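Local coordinates for protein MHC I-like leukocyte 2 long form (Mus musculus, PDB 6A97) that binds to heparan sulfate proteoglycans on the surface of fibroblasts as a GPI-anchored member of the MHC class I family, at residues A[200-208]-A[219-227]; A[93-104]-A[131-140]. All coordinates share one frame; numbering follows the deposited sequence.

Contact 1 of 2, residues A[200-208]-A[219-227]; sequences TGPPMVTVT and LTCRAFNLY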
# COMPACT_ATOMS: atom_id res chain seq x y z
N THR A 200 7.62 21.46 0.68
CA THR A 200 7.74 20.02 0.72
C THR A 200 6.99 19.45 1.93
O THR A 200 5.77 19.58 2.04
CB THR A 200 9.23 19.58 0.75
OG1 THR A 200 9.71 19.56 2.10
CG2 THR A 200 10.08 20.54 -0.07
N GLY A 201 7.73 18.80 2.83
CA GLY A 201 7.15 18.25 4.04
C GLY A 201 6.91 16.75 3.93
O GLY A 201 6.85 16.21 2.83
N PRO A 202 6.78 16.08 5.08
CA PRO A 202 6.52 14.64 5.12
C PRO A 202 5.03 14.33 4.98
O PRO A 202 4.20 15.20 5.22
CB PRO A 202 7.03 14.25 6.51
CG PRO A 202 6.73 15.46 7.34
CD PRO A 202 6.94 16.65 6.43
N PRO A 203 4.70 13.09 4.59
CA PRO A 203 3.30 12.65 4.62
C PRO A 203 2.77 12.66 6.05
O PRO A 203 3.56 12.64 6.99
CB PRO A 203 3.36 11.22 4.07
CG PRO A 203 4.69 11.08 3.42
CD PRO A 203 5.61 12.01 4.15
N MET A 204 1.45 12.68 6.21
CA MET A 204 0.86 12.57 7.53
C MET A 204 -0.34 11.64 7.49
O MET A 204 -0.96 11.44 6.45
CB MET A 204 0.45 13.95 8.06
CG MET A 204 -0.77 14.53 7.38
SD MET A 204 -1.36 16.02 8.21
CE MET A 204 -2.01 15.33 9.73
N VAL A 205 -0.67 11.06 8.64
CA VAL A 205 -1.79 10.14 8.74
C VAL A 205 -2.73 10.58 9.85
O VAL A 205 -2.29 11.01 10.91
CB VAL A 205 -1.30 8.70 9.03
CG1 VAL A 205 -2.48 7.77 9.29
CG2 VAL A 205 -0.46 8.19 7.88
N THR A 206 -4.03 10.49 9.59
CA THR A 206 -5.03 10.69 10.64
C THR A 206 -5.92 9.46 10.75
O THR A 206 -6.13 8.74 9.77
CB THR A 206 -5.91 11.92 10.37
OG1 THR A 206 -6.71 11.68 9.21
CG2 THR A 206 -5.07 13.18 10.18
N VAL A 207 -6.43 9.22 11.95
CA VAL A 207 -7.40 8.15 12.17
C VAL A 207 -8.63 8.73 12.84
O VAL A 207 -8.53 9.36 13.89
CB VAL A 207 -6.82 7.02 13.03
CG1 VAL A 207 -7.91 6.01 13.39
CG2 VAL A 207 -5.65 6.35 12.33
N THR A 208 -9.80 8.51 12.24
CA THR A 208 -11.05 8.96 12.84
C THR A 208 -11.97 7.78 13.10
O THR A 208 -11.88 6.75 12.44
CB THR A 208 -11.78 9.99 11.96
OG1 THR A 208 -12.12 9.39 10.71
CG2 THR A 208 -10.89 11.20 11.72
N LEU A 219 -13.68 2.76 11.45
CA LEU A 219 -12.37 3.37 11.59
C LEU A 219 -11.89 3.83 10.23
O LEU A 219 -11.82 3.04 9.29
CB LEU A 219 -11.36 2.39 12.19
CG LEU A 219 -11.69 1.81 13.57
CD1 LEU A 219 -10.66 0.76 13.98
CD2 LEU A 219 -11.77 2.91 14.61
N THR A 220 -11.56 5.11 10.11
CA THR A 220 -11.09 5.62 8.83
C THR A 220 -9.68 6.17 8.94
O THR A 220 -9.39 7.05 9.75
CB THR A 220 -12.02 6.72 8.29
OG1 THR A 220 -13.33 6.18 8.13
CG2 THR A 220 -11.51 7.23 6.94
N CYS A 221 -8.79 5.63 8.11
CA CYS A 221 -7.42 6.09 8.05
C CYS A 221 -7.21 6.93 6.79
O CYS A 221 -7.51 6.48 5.69
CB CYS A 221 -6.46 4.91 8.06
SG CYS A 221 -4.74 5.37 7.92
N ARG A 222 -6.70 8.15 6.97
CA ARG A 222 -6.40 9.02 5.83
C ARG A 222 -4.94 9.43 5.82
O ARG A 222 -4.38 9.79 6.85
CB ARG A 222 -7.28 10.27 5.85
CG ARG A 222 -8.77 10.00 5.70
CD ARG A 222 -9.56 11.29 5.81
NE ARG A 222 -9.36 12.14 4.64
CZ ARG A 222 -9.90 13.35 4.48
NH1 ARG A 222 -10.68 13.87 5.42
NH2 ARG A 222 -9.66 14.04 3.37
N ALA A 223 -4.33 9.37 4.64
CA ALA A 223 -2.96 9.84 4.47
C ALA A 223 -2.97 11.11 3.63
O ALA A 223 -3.58 11.14 2.57
CB ALA A 223 -2.10 8.77 3.81
N PHE A 224 -2.32 12.16 4.12
CA PHE A 224 -2.27 13.44 3.42
C PHE A 224 -0.85 13.77 2.97
O PHE A 224 0.12 13.19 3.46
CB PHE A 224 -2.78 14.58 4.31
CG PHE A 224 -4.22 14.44 4.72
CD1 PHE A 224 -4.56 13.70 5.84
CD2 PHE A 224 -5.22 15.06 4.01
CE1 PHE A 224 -5.87 13.58 6.24
CE2 PHE A 224 -6.55 14.94 4.39
CZ PHE A 224 -6.87 14.20 5.51
N ASN A 225 -0.75 14.73 2.06
CA ASN A 225 0.52 15.34 1.69
C ASN A 225 1.47 14.35 1.05
O ASN A 225 2.67 14.36 1.33
CB ASN A 225 1.18 15.98 2.92
CG ASN A 225 2.03 17.18 2.56
OD1 ASN A 225 1.64 18.00 1.73
ND2 ASN A 225 3.20 17.29 3.18
N LEU A 226 0.93 13.48 0.20
CA LEU A 226 1.75 12.57 -0.57
C LEU A 226 2.29 13.32 -1.78
O LEU A 226 1.52 13.96 -2.51
CB LEU A 226 0.93 11.34 -1.00
CG LEU A 226 0.19 10.67 0.16
CD1 LEU A 226 -0.70 9.54 -0.34
CD2 LEU A 226 1.17 10.17 1.21
N TYR A 227 3.60 13.26 -2.00
CA TYR A 227 4.24 14.03 -3.06
C TYR A 227 4.08 13.37 -4.43
O TYR A 227 4.14 14.05 -5.45
CB TYR A 227 5.73 14.23 -2.75
O HOH W 1 -8.75 9.77 9.20
O HOH W 2 -14.63 6.81 10.37
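M204, T206 and T208 pair with F224, R222 and T220 through six backbone hydrogen bonds, two to each pair, such as F224 N to M204 O at 2.8 Å. On the face these residues share, CG of M204 lies 3.7 Å from CB of F224. With CG of M204 between its backbone N and carbonyl carbon (chi1 73°) and chi2 extended, SD lies oblique to the F224 ring, 5.5 Å from its centroid, a Met-aromatic contact. T206 OG1 meets that ring at its edge, 3.6 Å from F224 CE1, while CZ of F224 sits under the centre of the R222 guanidinium. These strands form the hairpin 204-210/217-226 of the Ig C1-set alpha-3 domain. On its other face V205 CG1 packs 3.6 Å from C221 SG, beta-branched valine suiting an extended strand and C221 forming the disulfide with C278 of the second sheet. Where the pairing ends, N225 takes positive phi (64°), a conformation asparagine tolerates well, and its ND2 donates to P202 O at 3.1 Å. A water bridges T206 OG1 and T220 O, each at 2.8 Å. Further out, Q261 accepts from R222 NH2, S265 OG is hydrogen-bonded to T220 OG1, and another protein chain packs on M204 and T206.

Contact 2 of 2, residues A[93-104]-A[131-140]; sequences LRGMMAEVINQK and WHLGYDGQNF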
# COMPACT_ATOMS: atom_id res chain seq x y z
N LEU A 93 0.54 17.01 -34.22
CA LEU A 93 -0.42 15.97 -33.86
C LEU A 93 -1.66 16.04 -34.75
O LEU A 93 -2.14 15.01 -35.23
CB LEU A 93 -0.82 16.08 -32.38
CG LEU A 93 0.33 15.78 -31.41
CD1 LEU A 93 -0.13 15.88 -29.96
CD2 LEU A 93 0.91 14.41 -31.71
N ARG A 94 -2.15 17.25 -34.97
CA ARG A 94 -3.28 17.45 -35.88
C ARG A 94 -2.97 16.92 -37.27
O ARG A 94 -3.79 16.21 -37.87
CB ARG A 94 -3.65 18.93 -35.97
CG ARG A 94 -4.66 19.25 -37.06
CD ARG A 94 -4.90 20.75 -37.17
NE ARG A 94 -5.27 21.32 -35.88
CZ ARG A 94 -6.50 21.25 -35.37
NH1 ARG A 94 -7.46 20.64 -36.04
NH2 ARG A 94 -6.76 21.79 -34.18
N GLY A 95 -1.80 17.27 -37.79
CA GLY A 95 -1.40 16.84 -39.12
C GLY A 95 -1.34 15.32 -39.24
O GLY A 95 -1.90 14.74 -40.17
N MET A 96 -0.68 14.68 -38.28
CA MET A 96 -0.53 13.23 -38.31
C MET A 96 -1.87 12.51 -38.22
O MET A 96 -2.06 11.45 -38.83
CB MET A 96 0.39 12.77 -37.18
CG MET A 96 1.86 12.89 -37.53
SD MET A 96 2.94 12.21 -36.26
CE MET A 96 2.99 13.57 -35.09
N MET A 97 -2.80 13.08 -37.46
CA MET A 97 -4.08 12.43 -37.20
C MET A 97 -5.20 12.97 -38.08
O MET A 97 -6.38 12.66 -37.85
CB MET A 97 -4.45 12.57 -35.72
CG MET A 97 -3.70 11.60 -34.82
SD MET A 97 -4.23 11.63 -33.10
CE MET A 97 -3.52 13.18 -32.56
N ALA A 98 -4.84 13.76 -39.07
CA ALA A 98 -5.80 14.45 -39.93
C ALA A 98 -6.74 13.48 -40.65
O ALA A 98 -7.95 13.72 -40.73
CB ALA A 98 -5.07 15.32 -40.95
N GLU A 99 -6.20 12.39 -41.17
CA GLU A 99 -7.01 11.47 -41.96
C GLU A 99 -7.95 10.66 -41.08
O GLU A 99 -9.09 10.41 -41.45
CB GLU A 99 -6.12 10.55 -42.80
CG GLU A 99 -6.62 10.35 -44.23
CD GLU A 99 -6.36 11.56 -45.12
OE1 GLU A 99 -5.86 12.60 -44.62
OE2 GLU A 99 -6.66 11.48 -46.33
N VAL A 100 -7.48 10.26 -39.90
CA VAL A 100 -8.36 9.59 -38.94
C VAL A 100 -9.50 10.52 -38.54
O VAL A 100 -10.67 10.12 -38.51
CB VAL A 100 -7.60 9.12 -37.69
CG1 VAL A 100 -8.58 8.71 -36.59
CG2 VAL A 100 -6.67 7.95 -38.03
N ILE A 101 -9.16 11.77 -38.26
CA ILE A 101 -10.17 12.77 -37.91
C ILE A 101 -11.19 12.98 -39.03
O ILE A 101 -12.39 13.03 -38.78
CB ILE A 101 -9.51 14.12 -37.56
CG1 ILE A 101 -8.79 14.03 -36.21
CG2 ILE A 101 -10.55 15.23 -37.52
CD1 ILE A 101 -8.01 15.27 -35.83
N ASN A 102 -10.71 13.09 -40.27
CA ASN A 102 -11.60 13.27 -41.41
C ASN A 102 -12.58 12.11 -41.58
O ASN A 102 -13.77 12.31 -41.81
CB ASN A 102 -10.79 13.45 -42.69
CG ASN A 102 -10.21 14.85 -42.82
OD1 ASN A 102 -10.85 15.83 -42.43
ND2 ASN A 102 -9.01 14.95 -43.37
N GLN A 103 -12.08 10.88 -41.43
CA GLN A 103 -12.90 9.69 -41.62
C GLN A 103 -13.92 9.52 -40.50
O GLN A 103 -15.06 9.15 -40.76
CB GLN A 103 -12.02 8.43 -41.72
CG GLN A 103 -11.10 8.41 -42.94
CD GLN A 103 -11.86 8.51 -44.26
OE1 GLN A 103 -12.90 7.87 -44.45
NE2 GLN A 103 -11.34 9.32 -45.18
N LYS A 104 -13.52 9.80 -39.26
CA LYS A 104 -14.44 9.70 -38.13
C LYS A 104 -15.45 10.85 -38.12
O LYS A 104 -16.55 10.71 -37.59
CB LYS A 104 -13.67 9.67 -36.81
CG LYS A 104 -12.98 8.34 -36.52
CD LYS A 104 -13.97 7.18 -36.61
CE LYS A 104 -13.35 5.88 -36.10
NZ LYS A 104 -14.21 4.70 -36.39
N TRP A 131 1.87 4.89 -28.70
CA TRP A 131 0.81 5.71 -29.28
C TRP A 131 -0.46 4.89 -29.45
O TRP A 131 -0.50 3.94 -30.24
CB TRP A 131 1.26 6.29 -30.62
CG TRP A 131 0.38 7.38 -31.17
CD1 TRP A 131 -0.96 7.52 -30.99
CD2 TRP A 131 0.80 8.49 -31.98
NE1 TRP A 131 -1.41 8.64 -31.64
CE2 TRP A 131 -0.35 9.26 -32.25
CE3 TRP A 131 2.03 8.91 -32.49
CZ2 TRP A 131 -0.31 10.42 -33.03
CZ3 TRP A 131 2.07 10.07 -33.26
CH2 TRP A 131 0.91 10.81 -33.52
N HIS A 132 -1.50 5.26 -28.71
CA HIS A 132 -2.79 4.58 -28.79
C HIS A 132 -3.90 5.56 -29.15
O HIS A 132 -3.88 6.72 -28.74
CB HIS A 132 -3.13 3.91 -27.46
CG HIS A 132 -2.03 3.06 -26.90
ND1 HIS A 132 -1.84 1.75 -27.26
CD2 HIS A 132 -1.06 3.35 -26.00
CE1 HIS A 132 -0.80 1.26 -26.60
NE2 HIS A 132 -0.31 2.21 -25.83
N LEU A 133 -4.87 5.09 -29.93
CA LEU A 133 -6.08 5.86 -30.19
C LEU A 133 -7.28 5.17 -29.56
O LEU A 133 -7.33 3.94 -29.48
CB LEU A 133 -6.31 6.04 -31.69
CG LEU A 133 -5.22 6.71 -32.52
CD1 LEU A 133 -5.59 6.69 -33.99
CD2 LEU A 133 -5.01 8.13 -32.05
N GLY A 134 -8.24 5.97 -29.11
CA GLY A 134 -9.46 5.44 -28.53
C GLY A 134 -10.65 6.08 -29.20
O GLY A 134 -10.63 7.27 -29.53
N TYR A 135 -11.69 5.28 -29.41
CA TYR A 135 -12.90 5.77 -30.07
C TYR A 135 -14.11 5.34 -29.27
O TYR A 135 -14.28 4.16 -28.98
CB TYR A 135 -12.99 5.25 -31.51
CG TYR A 135 -14.09 5.90 -32.32
CD1 TYR A 135 -14.03 7.25 -32.64
CD2 TYR A 135 -15.19 5.17 -32.75
CE1 TYR A 135 -15.03 7.85 -33.38
CE2 TYR A 135 -16.19 5.76 -33.49
CZ TYR A 135 -16.11 7.11 -33.80
OH TYR A 135 -17.11 7.70 -34.53
N ASP A 136 -14.94 6.32 -28.90
CA ASP A 136 -16.11 6.09 -28.06
C ASP A 136 -15.77 5.29 -26.81
O ASP A 136 -16.52 4.40 -26.41
CB ASP A 136 -17.21 5.40 -28.86
CG ASP A 136 -17.92 6.35 -29.81
OD1 ASP A 136 -17.88 7.58 -29.56
OD2 ASP A 136 -18.51 5.88 -30.81
N GLY A 137 -14.63 5.62 -26.20
CA GLY A 137 -14.26 5.04 -24.92
C GLY A 137 -13.69 3.63 -24.98
O GLY A 137 -13.48 2.99 -23.95
N GLN A 138 -13.43 3.14 -26.19
CA GLN A 138 -12.85 1.80 -26.36
C GLN A 138 -11.53 1.88 -27.12
O GLN A 138 -11.32 2.80 -27.91
CB GLN A 138 -13.82 0.89 -27.12
CG GLN A 138 -15.18 0.72 -26.44
CD GLN A 138 -15.07 0.06 -25.08
OE1 GLN A 138 -14.27 -0.86 -24.87
NE2 GLN A 138 -15.88 0.51 -24.13
N ASN A 139 -10.63 0.93 -26.85
CA ASN A 139 -9.43 0.77 -27.66
C ASN A 139 -9.77 0.79 -29.14
O ASN A 139 -10.79 0.23 -29.55
CB ASN A 139 -8.70 -0.54 -27.32
CG ASN A 139 -8.15 -0.55 -25.91
OD1 ASN A 139 -8.03 0.50 -25.27
ND2 ASN A 139 -7.80 -1.73 -25.42
N PHE A 140 -8.93 1.44 -29.93
CA PHE A 140 -9.20 1.66 -31.35
C PHE A 140 -7.98 1.21 -32.15
O PHE A 140 -8.01 0.18 -32.82
CB PHE A 140 -9.53 3.13 -31.61
CG PHE A 140 -9.71 3.49 -33.06
CD1 PHE A 140 -10.13 2.55 -33.99
CD2 PHE A 140 -9.46 4.79 -33.50
CE1 PHE A 140 -10.29 2.89 -35.32
CE2 PHE A 140 -9.63 5.14 -34.83
CZ PHE A 140 -10.04 4.19 -35.74
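In the alpha-1/alpha-2 platform of the MHC class I fold, helices lie across an antiparallel sheet, and here the end of the alpha-1 helical arm (helices 75-96 and 98-104) rests on the hairpin of strands 127-135 and 138-144. Contact is made by side chains alone. W131, L133 and Y135, every second residue of one strand, all point at the helices, with F140 from the partner strand beside them. W131 is met at the rim of its six-membered ring: M96 SD lies 3.7 Å from CH2 of W131, and M97 CG 4.0 Å from CZ2 of W131. Flexible, unbranched methionine suits this border, since in both, CG beside the backbone N (chi1 -83° in M96, -78° in M97) and an extended chi2 carry the sulfur to the indole edge, a Met-aromatic contact; the bend at chi3 then places only the methyl. M97 and L133 run past one another in opposite directions, SD of M97 3.7 Å from CD2 of L133. V100, short and branched, brings CG1 to the edge of the F140 ring, whose edge-to-face partner is W164 of helix 158-167. At the far end the long K104 chain turns at chi2 (-54°) and runs over one face of Y135, its CE 3.6 Å from the ring centroid and almost on the normal; NZ of K104 makes a cation-pi contact 3.9 Å from the same centroid.

Contact 1 and contact 2 belong to different domains, on opposite sides of the chain's centre, with their own centres about 40 Å apart and no shared strand or helix. Contact 2 is largely buried and joins helices to a sheet across a layer of aromatic rings, thioethers and aliphatic groups, with lysine supplying its charge at one end. Contact 1 is only partly buried and holds two neighbouring strands of one sheet, so backbone hydrogen bonds do most of the work. Its side chains divide by face: V205, A223 and C221 turn into the immunoglobulin sandwich, whereas the threonines and R222 share the other face with M204 and F224, where waters and another protein chain come in.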